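Local atomic coordinates of putative trimethylamine methyltransferase (Rhizobium meliloti, PDB entry 4YYC), a protein that probably acts as a methyltransferase of the trimethylamine methyltransferase family. Residues Lys406-Ile409 and Asp410-Gln413; Val146-Leu149 and Asp150-Arg154; Met224-Leu228 and Phe229-Phe233. All coordinates share one frame; numbering follows the deposited sequence.

Interaction 1: residues Lys406-Ile409 and Asp410-Gln413; sequences KFMI and DQDQ
Lys406 reaches Asp410 by a bent route: its CG lies anti to the backbone N (chi1 175°), and turns at chi2 and chi4 bring the chain obliquely past the carboxylate. Lys406 NZ then meets Asp410 OD2 at 2.7 Å in a salt bridge, on the syn lone pair of that oxygen. The aliphatic part follows the same carboxylate, with Lys406 CD 3.6 Å from Asp410 OD1. The ion pair is buried, and both ends have further partners. Lys406 NZ also donates to Trp395 O and Ser374 OG, and Asp410 OD2 accepts from Gly394 N.

Gln411 CG sits between its own backbone N and carbonyl carbon (chi1 68°). With the bend at chi2, this folds the amide back along the helix. Gln411 NE2 donates to Met408 O at 3.0 Å, in the carbonyl plane and on a lone pair. Met408 O also receives a weak bond from Asp412 N, at 3.4 Å.

All of this lies within helix 404-420. Asp410 N to Lys406 O, at 2.9 Å, and Gln411 N to Phe407 O are regular i to i+4 helix bonds. The Phe407 and Gln411 side chains cross at about a right angle, though ring and amide planes are only 15° apart. Phe407 CE1 is 4.2 Å from Gln411 CG.

A water donates to Ile409 O and Asp412 OD2 and accepts from Gln413 NE2, so it bridges one helical turn. Asp412 also bonds Ser462 and Tyr460. Gln413 OE1 accepts from Asn376 of the second subunit, whose His372 packs on Ile409.

Interaction 2: residues Val146-Leu149 and Asp150-Arg154; sequences VRDL and DGNRR
Asp148 and Arg154 form a salt bridge, with Arg154 NE 2.8 Å from Asp148 OD2. The donor comes in on the anti side of that oxygen. The carboxylate and guanidinium planes are 54° apart, and NE alone bonds the carboxylate. A water accepts from Arg154 NH2 and donates weakly to the same OD2. Arg154 NH1 has a second acid, Asp160.

The other oxygen of Asp148 holds the turn. Asp148 OD1 accepts from Asp150 N and from Asn152 N, each at 2.9 Å, and the two donors arrive from opposite faces of the carboxylate plane. Asp148 CG lies between its backbone N and carbonyl carbon (chi1 71°), which points the carboxylate at these amides. Asp148 N donates to Asn152 O.

Arg147 NH1 donates to Gly151 O at 3.0 Å, with that oxygen in the guanidinium plane. Over one face of the same group lies Arg153 CB, 3.7 Å above the plane. The tip of Arg153 leads away, to Glu397. Val146 CG2 covers one face of the Arg154 guanidinium, 3.4 Å above the plane and toward its rim. Phe470 of the second subunit packs on Arg147 and makes a cation-pi contact with Arg153.

Val146 and Arg154 are an antiparallel hydrogen-bonded pair, while Arg147 and Arg153 are a non-hydrogen-bonded one. Gly151 N to Asp148 O, at 3.1 Å, closes a type I turn. Gly151 takes positive phi (85°), a conformation easy for glycine. Asp148 OD1 to Asp150 N adds an Asx turn. Strands 145-147 and 153-155 thus form a 3:5 hairpin, a type I turn with a G1 bulge.

Interaction 3: residues Met224-Leu228 and Phe229-Phe233; sequences MAKIL and FGDDF
The Phe229 ring has the carbonyl oxygen of Ala225 at its edge, near the ring plane, with Ala225 O 3.3 Å from Phe229 CD2. Leu228 lies beside the ring and points the same way. Leu228 CG stands 4.2 Å from the centroid of the Phe229 ring, 29° off the normal, an off-centre CH-pi contact. Leu228 CD2 comes obliquely to Phe229 CE2 at 3.5 Å. Val234 and Val239 also pack on Phe229.

The backbone here ends helix 215-229. Phe229 N donates to Ala225 O at 2.8 Å, an i to i+4 helix bond. Gly230 N donates to Lys226 O, also at 2.8 Å, but from above the carbonyl plane. Gly230 leaves helical angles with positive phi (103°) and is also the N-cap residue of helix 231-236. It thus ends one helix and caps the next. At these angles a CB would collide with the carbonyl oxygen of Phe229.

Lys226 spans this bend. Its NZ pairs first with Glu235, in a salt bridge. The chain is extended beyond CG and runs past Asp231. In one of the two conformers of Asp231, Lys226 CD is 3.5 Å from Asp231 OD2. In that conformer Lys226 NZ also makes a salt bridge to Asp231 OD1 at 3.1 Å, from above the carboxylate plane. A leucine here would probably leave Glu235, and Asp231 in this conformer, without a positive partner across the bend.

From the N terminus, interaction 2 comes first and closes the hairpin of strands 145-147 and 153-155. Interaction 3 follows at the bend between helices 215-229 and 231-236. Interaction 1 is last, near the start of helix 404-420. The three lie in series, and none nests in or crosses another. Interactions 1 and 2 are neighbours in space, their nearest atoms about 6 Å apart. Strand 401-403, just before helix 404-420, pairs with strand 145-147, and helix 158-170 touches both contacts. Both also meet the second subunit. Interaction 3 is remote, its centre about 33 Å from that of interaction 1, and no other chain touches it.

Interaction 1: residues Lys406-Ile409 and Asp410-Gln413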
ATOM      1  N   LYS A 406      -6.831 -15.619   7.002  1.00 13.77           N
ATOM      2  CA  LYS A 406      -5.919 -14.520   6.768  1.00 13.93           C
ATOM      3  C   LYS A 406      -4.683 -14.962   5.967  1.00 13.64           C
ATOM      4  O   LYS A 406      -4.226 -14.248   5.079  1.00 13.33           O
ATOM      5  CB  LYS A 406      -5.512 -13.908   8.080  1.00 14.96           C
ATOM      6  CG  LYS A 406      -4.456 -12.821   8.037  1.00 15.95           C
ATOM      7  CD  LYS A 406      -4.967 -11.584   7.467  1.00 16.10           C
ATOM      8  CE  LYS A 406      -4.226 -10.252   7.858  1.00 15.83           C
ATOM      9  NZ  LYS A 406      -2.722 -10.425   7.947  1.00 16.06           N
ATOM     10  N   PHE A 407      -4.153 -16.136   6.263  1.00 12.97           N
ATOM     11  CA  PHE A 407      -3.029 -16.641   5.508  1.00 13.25           C
ATOM     12  C   PHE A 407      -3.348 -16.697   4.016  1.00 13.43           C
ATOM     13  O   PHE A 407      -2.550 -16.295   3.182  1.00 13.31           O
ATOM     14  CB  PHE A 407      -2.645 -18.044   6.019  1.00 13.66           C
ATOM     15  CG  PHE A 407      -1.455 -18.610   5.326  1.00 13.89           C
ATOM     16  CD1 PHE A 407      -1.577 -19.257   4.075  1.00 14.60           C
ATOM     17  CD2 PHE A 407      -0.199 -18.505   5.910  1.00 14.15           C
ATOM     18  CE1 PHE A 407      -0.455 -19.766   3.433  1.00 15.08           C
ATOM     19  CE2 PHE A 407       0.920 -19.065   5.262  1.00 14.83           C
ATOM     20  CZ  PHE A 407       0.786 -19.656   4.034  1.00 14.84           C
HETATM   21  N   MSE A 408      -4.535 -17.202   3.678  1.00 13.56           N
HETATM   22  CA  MSE A 408      -4.915 -17.333   2.251  1.00 14.29           C
HETATM   23  C   MSE A 408      -5.055 -15.995   1.570  1.00 13.87           C
HETATM   24  O   MSE A 408      -4.632 -15.813   0.421  1.00 13.61           O
HETATM   25  CB  MSE A 408      -6.197 -18.155   2.121  1.00 15.13           C
HETATM   26  CG  MSE A 408      -6.089 -19.576   2.682  1.00 16.02           C
HETATM   27 SE   MSE A 408      -4.700 -20.624   1.794  1.00 17.76          SE
HETATM   28  CE  MSE A 408      -5.473 -20.566   0.004  1.00 18.56           C
ATOM     29  N   ILE A 409      -5.634 -15.034   2.273  1.00 13.34           N
ATOM     30  CA  ILE A 409      -5.820 -13.683   1.700  1.00 13.25           C
ATOM     31  C   ILE A 409      -4.451 -13.018   1.502  1.00 13.00           C
ATOM     32  O   ILE A 409      -4.146 -12.448   0.439  1.00 12.89           O
ATOM     33  CB  ILE A 409      -6.696 -12.802   2.620  1.00 13.00           C
ATOM     34  CG1 ILE A 409      -8.117 -13.375   2.706  1.00 13.13           C
ATOM     35  CG2 ILE A 409      -6.681 -11.315   2.168  1.00 13.28           C
ATOM     36  CD1 ILE A 409      -8.928 -12.781   3.853  1.00 13.14           C
ATOM     37  N   ASP A 410      -3.592 -13.157   2.504  1.00 12.79           N
ATOM     38  CA  ASP A 410      -2.283 -12.533   2.442  1.00 13.01           C
ATOM     39  C   ASP A 410      -1.410 -13.164   1.353  1.00 13.14           C
ATOM     40  O   ASP A 410      -0.686 -12.453   0.641  1.00 12.99           O
ATOM     41  CB  ASP A 410      -1.527 -12.671   3.772  1.00 13.14           C
ATOM     42  CG  ASP A 410      -2.129 -11.894   4.924  1.00 13.75           C
ATOM     43  OD1 ASP A 410      -2.792 -10.862   4.686  1.00 15.08           O
ATOM     44  OD2 ASP A 410      -1.820 -12.256   6.128  1.00 14.60           O
ATOM     45  N   GLN A 411      -1.412 -14.475   1.251  1.00 13.06           N
ATOM     46  CA  GLN A 411      -0.548 -15.108   0.247  1.00 13.68           C
ATOM     47  C   GLN A 411      -0.906 -14.707  -1.184  1.00 14.05           C
ATOM     48  O   GLN A 411      -0.035 -14.681  -2.076  1.00 14.01           O
ATOM     49  CB  GLN A 411      -0.430 -16.638   0.446  1.00 14.28           C
ATOM     50  CG  GLN A 411      -1.662 -17.441   0.201  1.00 14.78           C
ATOM     51  CD  GLN A 411      -1.964 -17.707  -1.243  1.00 15.36           C
ATOM     52  OE1 GLN A 411      -1.085 -18.047  -2.024  1.00 16.09           O
ATOM     53  NE2 GLN A 411      -3.213 -17.528  -1.627  1.00 16.35           N
ATOM     54  N   ASP A 412      -2.180 -14.421  -1.394  1.00 14.51           N
ATOM     55  CA  ASP A 412      -2.650 -13.894  -2.669  1.00 15.90           C
ATOM     56  C   ASP A 412      -2.008 -12.524  -2.947  1.00 15.23           C
ATOM     57  O   ASP A 412      -1.460 -12.277  -4.047  1.00 16.23           O
ATOM     58  CB  ASP A 412      -4.177 -13.862  -2.636  1.00 16.72           C
ATOM     59  CG  ASP A 412      -4.789 -13.377  -3.891  1.00 18.63           C
ATOM     60  OD1 ASP A 412      -4.211 -13.599  -4.993  1.00 21.19           O
ATOM     61  OD2 ASP A 412      -5.889 -12.769  -3.796  1.00 19.07           O
ATOM     62  N   GLN A 413      -1.980 -11.674  -1.928  1.00 14.38           N
ATOM     63  CA  GLN A 413      -1.292 -10.406  -2.025  1.00 14.47           C
ATOM     64  C   GLN A 413       0.178 -10.607  -2.328  1.00 14.44           C
ATOM     65  O   GLN A 413       0.789  -9.839  -3.099  1.00 14.51           O
ATOM     66  CB  GLN A 413      -1.521  -9.528  -0.777  1.00 14.65           C
ATOM     67  CG  GLN A 413      -2.966  -9.118  -0.595  1.00 14.96           C
ATOM     68  CD  GLN A 413      -3.468  -8.219  -1.738  1.00 16.30           C
ATOM     69  OE1 GLN A 413      -2.834  -7.207  -2.059  1.00 17.25           O
ATOM     70  NE2 GLN A 413      -4.564  -8.603  -2.358  1.00 17.53           N
TER
HETATM   71  O   HOH W   1      -6.043 -11.171  -1.457  1.00 18.80           O

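Interaction 2: residues Val146-Leu149 and Asp150-Arg154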
ATOM      1  N   VAL A 146      -4.678 -20.136  17.207  1.00 14.67           N
ATOM      2  CA  VAL A 146      -5.141 -20.117  15.820  1.00 14.95           C
ATOM      3  C   VAL A 146      -6.573 -19.644  15.745  1.00 15.33           C
ATOM      4  O   VAL A 146      -7.330 -19.751  16.736  1.00 15.06           O
ATOM      5  CB  VAL A 146      -5.023 -21.486  15.100  1.00 15.54           C
ATOM      6  CG1 VAL A 146      -3.556 -21.882  15.028  1.00 15.59           C
ATOM      7  CG2 VAL A 146      -5.864 -22.559  15.786  1.00 16.18           C
ATOM      8  N   ARG A 147      -6.947 -19.117  14.576  1.00 15.33           N
ATOM      9  CA  ARG A 147      -8.334 -19.057  14.189  1.00 16.37           C
ATOM     10  C   ARG A 147      -8.553 -20.142  13.186  1.00 16.26           C
ATOM     11  O   ARG A 147      -7.999 -20.053  12.077  1.00 15.64           O
ATOM     12  CB  ARG A 147      -8.653 -17.707  13.573  1.00 17.11           C
ATOM     13  CG  ARG A 147      -9.063 -16.730  14.580  1.00 18.64           C
ATOM     14  CD  ARG A 147     -10.537 -16.823  14.966  1.00 20.55           C
ATOM     15  NE  ARG A 147     -10.836 -15.682  15.760  1.00 21.87           N
ATOM     16  CZ  ARG A 147     -11.967 -15.474  16.382  1.00 22.09           C
ATOM     17  NH1 ARG A 147     -12.955 -16.368  16.363  1.00 22.53           N
ATOM     18  NH2 ARG A 147     -12.087 -14.368  17.068  1.00 22.94           N
ATOM     19  N   ASP A 148      -9.256 -21.197  13.602  1.00 16.47           N
ATOM     20  CA  ASP A 148      -9.314 -22.410  12.785  1.00 17.40           C
ATOM     21  C   ASP A 148     -10.340 -22.258  11.654  1.00 17.81           C
ATOM     22  O   ASP A 148     -11.010 -21.247  11.554  1.00 17.28           O
ATOM     23  CB  ASP A 148      -9.461 -23.671  13.620  1.00 17.99           C
ATOM     24  CG  ASP A 148     -10.822 -23.844  14.269  1.00 18.86           C
ATOM     25  OD1 ASP A 148     -11.800 -23.222  13.836  1.00 18.87           O
ATOM     26  OD2 ASP A 148     -10.867 -24.640  15.266  1.00 19.39           O
ATOM     27  N   LEU A 149     -10.439 -23.290  10.817  1.00 18.74           N
ATOM     28  CA  LEU A 149     -11.324 -23.240   9.666  1.00 20.46           C
ATOM     29  C   LEU A 149     -12.791 -23.340  10.055  1.00 20.86           C
ATOM     30  O   LEU A 149     -13.661 -23.125   9.219  1.00 20.95           O
ATOM     31  CB  LEU A 149     -10.910 -24.301   8.641  1.00 21.76           C
ATOM     32  CG  LEU A 149      -9.639 -23.950   7.833  1.00 23.34           C
ATOM     33  CD1 LEU A 149      -9.157 -25.113   7.024  1.00 25.08           C
ATOM     34  CD2 LEU A 149      -9.806 -22.782   6.903  1.00 23.45           C
ATOM     35  N   ASP A 150     -13.066 -23.670  11.317  1.00 21.65           N
ATOM     36  CA  ASP A 150     -14.454 -23.654  11.822  1.00 23.64           C
ATOM     37  C   ASP A 150     -14.801 -22.376  12.579  1.00 24.38           C
ATOM     38  O   ASP A 150     -15.883 -22.298  13.188  1.00 26.46           O
ATOM     39  CB  ASP A 150     -14.695 -24.881  12.703  1.00 24.94           C
ATOM     40  CG  ASP A 150     -14.613 -26.156  11.919  1.00 26.69           C
ATOM     41  OD1 ASP A 150     -15.181 -26.226  10.819  1.00 28.26           O
ATOM     42  OD2 ASP A 150     -13.945 -27.079  12.367  1.00 30.06           O
ATOM     43  N   GLY A 151     -13.893 -21.413  12.571  1.00 24.00           N
ATOM     44  CA  GLY A 151     -14.071 -20.112  13.219  1.00 24.97           C
ATOM     45  C   GLY A 151     -13.716 -20.031  14.709  1.00 24.85           C
ATOM     46  O   GLY A 151     -13.991 -19.006  15.361  1.00 26.67           O
ATOM     47  N   ASN A 152     -13.092 -21.062  15.254  1.00 22.31           N
ATOM     48  CA  ASN A 152     -12.793 -21.059  16.664  1.00 22.17           C
ATOM     49  C   ASN A 152     -11.436 -20.411  16.904  1.00 20.09           C
ATOM     50  O   ASN A 152     -10.451 -20.709  16.187  1.00 19.36           O
ATOM     51  CB  ASN A 152     -12.704 -22.470  17.203  1.00 23.86           C
ATOM     52  CG  ASN A 152     -13.966 -23.284  16.978  1.00 26.71           C
ATOM     53  OD1 ASN A 152     -13.948 -24.345  16.318  1.00 30.88           O
ATOM     54  ND2 ASN A 152     -15.048 -22.808  17.502  1.00 26.99           N
ATOM     55  N   ARG A 153     -11.379 -19.532  17.896  1.00 18.58           N
ATOM     56  CA  ARG A 153     -10.099 -19.047  18.409  1.00 17.42           C
ATOM     57  C   ARG A 153      -9.700 -19.994  19.525  1.00 17.40           C
ATOM     58  O   ARG A 153     -10.399 -20.071  20.541  1.00 18.27           O
ATOM     59  CB  ARG A 153     -10.213 -17.632  18.942  1.00 17.46           C
ATOM     60  CG  ARG A 153      -8.928 -16.960  19.350  1.00 17.26           C
ATOM     61  CD  ARG A 153      -9.183 -15.589  19.921  1.00 17.80           C
ATOM     62  NE  ARG A 153      -8.019 -14.883  20.404  1.00 17.71           N
ATOM     63  CZ  ARG A 153      -7.480 -15.011  21.609  1.00 18.74           C
ATOM     64  NH1 ARG A 153      -7.960 -15.900  22.486  1.00 19.58           N
ATOM     65  NH2 ARG A 153      -6.475 -14.244  21.951  1.00 19.96           N
ATOM     66  N   ARG A 154      -8.570 -20.662  19.375  1.00 16.44           N
ATOM     67  CA  ARG A 154      -8.172 -21.692  20.340  1.00 16.72           C
ATOM     68  C   ARG A 154      -6.670 -21.844  20.342  1.00 16.75           C
ATOM     69  O   ARG A 154      -6.002 -21.394  19.400  1.00 15.37           O
ATOM     70  CB  ARG A 154      -8.862 -22.986  19.986  1.00 17.12           C
ATOM     71  CG  ARG A 154      -8.563 -23.500  18.588  1.00 17.04           C
ATOM     72  CD  ARG A 154      -8.991 -24.941  18.396  1.00 17.31           C
ATOM     73  NE  ARG A 154      -8.781 -25.368  17.015  1.00 17.44           N
ATOM     74  CZ  ARG A 154      -7.589 -25.689  16.486  1.00 17.37           C
ATOM     75  NH1 ARG A 154      -6.464 -25.649  17.199  1.00 16.99           N
ATOM     76  NH2 ARG A 154      -7.517 -26.030  15.221  1.00 17.58           N
TER
HETATM   77  O   HOH W   2      -9.658 -27.528  13.852  1.00 35.64           O

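Interaction 3: residues Met224-Leu228 and Phe229-Phe233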
HETATM    1  N   MSE A 224      19.804 -31.998  13.368  1.00 20.51           N
HETATM    2  CA  MSE A 224      18.817 -32.427  12.408  1.00 20.78           C
HETATM    3  C   MSE A 224      19.204 -31.983  11.028  1.00 20.56           C
HETATM    4  O   MSE A 224      19.052 -32.732  10.094  1.00 20.51           O
HETATM    5  CB  MSE A 224      17.463 -31.889  12.817  1.00 21.14           C
HETATM    6  CG  MSE A 224      16.988 -32.715  14.003  1.00 21.76           C
HETATM    7 SE   MSE A 224      15.268 -32.094  14.715  1.00 23.87          SE
HETATM    8  CE  MSE A 224      14.238 -32.889  13.289  1.00 24.23           C
ATOM      9  N   ALA A 225      19.650 -30.736  10.880  1.00 20.21           N
ATOM     10  CA  ALA A 225      20.069 -30.219   9.593  1.00 20.51           C
ATOM     11  C   ALA A 225      21.204 -31.045   9.021  1.00 21.25           C
ATOM     12  O   ALA A 225      21.244 -31.297   7.784  1.00 21.56           O
ATOM     13  CB  ALA A 225      20.506 -28.767   9.712  1.00 19.99           C
ATOM     14  N   LYS A 226      22.137 -31.476   9.881  1.00 21.65           N
ATOM     15  CA  LYS A 226      23.262 -32.305   9.409  1.00 22.96           C
ATOM     16  C   LYS A 226      22.819 -33.671   8.951  1.00 23.08           C
ATOM     17  O   LYS A 226      23.370 -34.186   7.982  1.00 23.75           O
ATOM     18  CB  LYS A 226      24.357 -32.414  10.452  1.00 23.60           C
ATOM     19  CG  LYS A 226      25.078 -31.117  10.685  1.00 23.94           C
ATOM     20  CD  LYS A 226      26.262 -31.216  11.648  1.00 25.13           C
ATOM     21  CE  LYS A 226      26.983 -29.886  11.674  1.00 25.76           C
ATOM     22  NZ  LYS A 226      28.263 -29.970  12.368  1.00 27.47           N
ATOM     23  N   ILE A 227      21.836 -34.272   9.623  1.00 22.58           N
ATOM     24  CA  ILE A 227      21.220 -35.512   9.139  1.00 23.06           C
ATOM     25  C   ILE A 227      20.623 -35.320   7.727  1.00 23.12           C
ATOM     26  O   ILE A 227      20.765 -36.180   6.860  1.00 23.81           O
ATOM     27  CB  ILE A 227      20.143 -36.024  10.127  1.00 22.81           C
ATOM     28  CG1 ILE A 227      20.822 -36.542  11.397  1.00 23.39           C
ATOM     29  CG2 ILE A 227      19.302 -37.137   9.502  1.00 23.42           C
ATOM     30  CD1 ILE A 227      19.986 -36.610  12.653  1.00 23.18           C
ATOM     31  N   LEU A 228      19.976 -34.194   7.524  1.00 22.02           N
ATOM     32  CA  LEU A 228      19.273 -33.894   6.271  1.00 21.86           C
ATOM     33  C   LEU A 228      20.208 -33.559   5.100  1.00 22.36           C
ATOM     34  O   LEU A 228      20.046 -34.085   4.006  1.00 22.70           O
ATOM     35  CB  LEU A 228      18.304 -32.752   6.524  1.00 21.28           C
ATOM     36  CG  LEU A 228      17.537 -32.254   5.330  1.00 20.94           C
ATOM     37  CD1 LEU A 228      16.739 -33.359   4.650  1.00 21.66           C
ATOM     38  CD2 LEU A 228      16.615 -31.151   5.784  1.00 20.33           C
ATOM     39  N   PHE A 229      21.170 -32.672   5.344  1.00 22.02           N
ATOM     40  CA  PHE A 229      22.027 -32.084   4.294  1.00 22.61           C
ATOM     41  C   PHE A 229      23.464 -32.634   4.283  1.00 23.69           C
ATOM     42  O   PHE A 229      24.192 -32.452   3.285  1.00 24.64           O
ATOM     43  CB  PHE A 229      22.171 -30.592   4.563  1.00 21.92           C
ATOM     44  CG  PHE A 229      20.950 -29.786   4.275  1.00 21.41           C
ATOM     45  CD1 PHE A 229      20.702 -29.321   3.000  1.00 21.60           C
ATOM     46  CD2 PHE A 229      20.071 -29.422   5.295  1.00 20.84           C
ATOM     47  CE1 PHE A 229      19.607 -28.521   2.717  1.00 21.10           C
ATOM     48  CE2 PHE A 229      18.943 -28.643   5.018  1.00 20.31           C
ATOM     49  CZ  PHE A 229      18.711 -28.199   3.735  1.00 20.57           C
ATOM     50  N   GLY A 230      23.902 -33.257   5.374  1.00 24.20           N
ATOM     51  CA  GLY A 230      25.314 -33.626   5.543  1.00 24.81           C
ATOM     52  C   GLY A 230      26.073 -32.710   6.488  1.00 24.94           C
ATOM     53  O   GLY A 230      25.802 -31.492   6.546  1.00 24.25           O
ATOM     54  N   ASP A 231      27.005 -33.287   7.240  1.00 25.76           N
ATOM     55  CA  ASP A 231      27.737 -32.542   8.259  0.50 26.34           C
ATOM     56  C   ASP A 231      28.552 -31.401   7.641  1.00 26.24           C
ATOM     57  O   ASP A 231      28.414 -30.251   8.063  1.00 26.40           O
ATOM     58  CB  ASP A 231      28.642 -33.473   9.100  0.50 27.49           C
ATOM     59  CG  ASP A 231      29.226 -32.774  10.344  0.50 28.08           C
ATOM     60  OD1 ASP A 231      29.780 -31.672  10.221  0.50 28.46           O
ATOM     61  OD2 ASP A 231      29.120 -33.312  11.473  0.50 29.79           O
ATOM     62  N   ASP A 232      29.398 -31.703   6.651  1.00 27.08           N
ATOM     63  CA  ASP A 232      30.225 -30.636   6.072  0.50 27.21           C
ATOM     64  C   ASP A 232      29.369 -29.596   5.344  1.00 26.15           C
ATOM     65  O   ASP A 232      29.687 -28.403   5.403  1.00 25.70           O
ATOM     66  CB  ASP A 232      31.312 -31.158   5.143  0.50 28.76           C
ATOM     67  CG  ASP A 232      32.335 -32.000   5.866  0.50 30.12           C
ATOM     68  OD1 ASP A 232      32.849 -31.566   6.921  0.50 31.08           O
ATOM     69  OD2 ASP A 232      32.622 -33.111   5.388  0.50 31.67           O
ATOM     70  N   PHE A 233      28.287 -30.035   4.716  1.00 25.31           N
ATOM     71  CA  PHE A 233      27.389 -29.107   4.022  1.00 24.33           C
ATOM     72  C   PHE A 233      26.861 -28.034   4.959  1.00 23.26           C
ATOM     73  O   PHE A 233      26.889 -26.857   4.609  1.00 22.82           O
ATOM     74  CB  PHE A 233      26.242 -29.826   3.353  1.00 24.46           C
ATOM     75  CG  PHE A 233      25.461 -28.947   2.412  1.00 24.19           C
ATOM     76  CD1 PHE A 233      24.450 -28.137   2.870  1.00 23.65           C
ATOM     77  CD2 PHE A 233      25.750 -28.946   1.074  1.00 24.95           C
ATOM     78  CE1 PHE A 233      23.722 -27.346   1.997  1.00 23.66           C
ATOM     79  CE2 PHE A 233      25.041 -28.154   0.182  1.00 25.03           C
ATOM     80  CZ  PHE A 233      24.017 -27.357   0.642  1.00 24.37           C
TER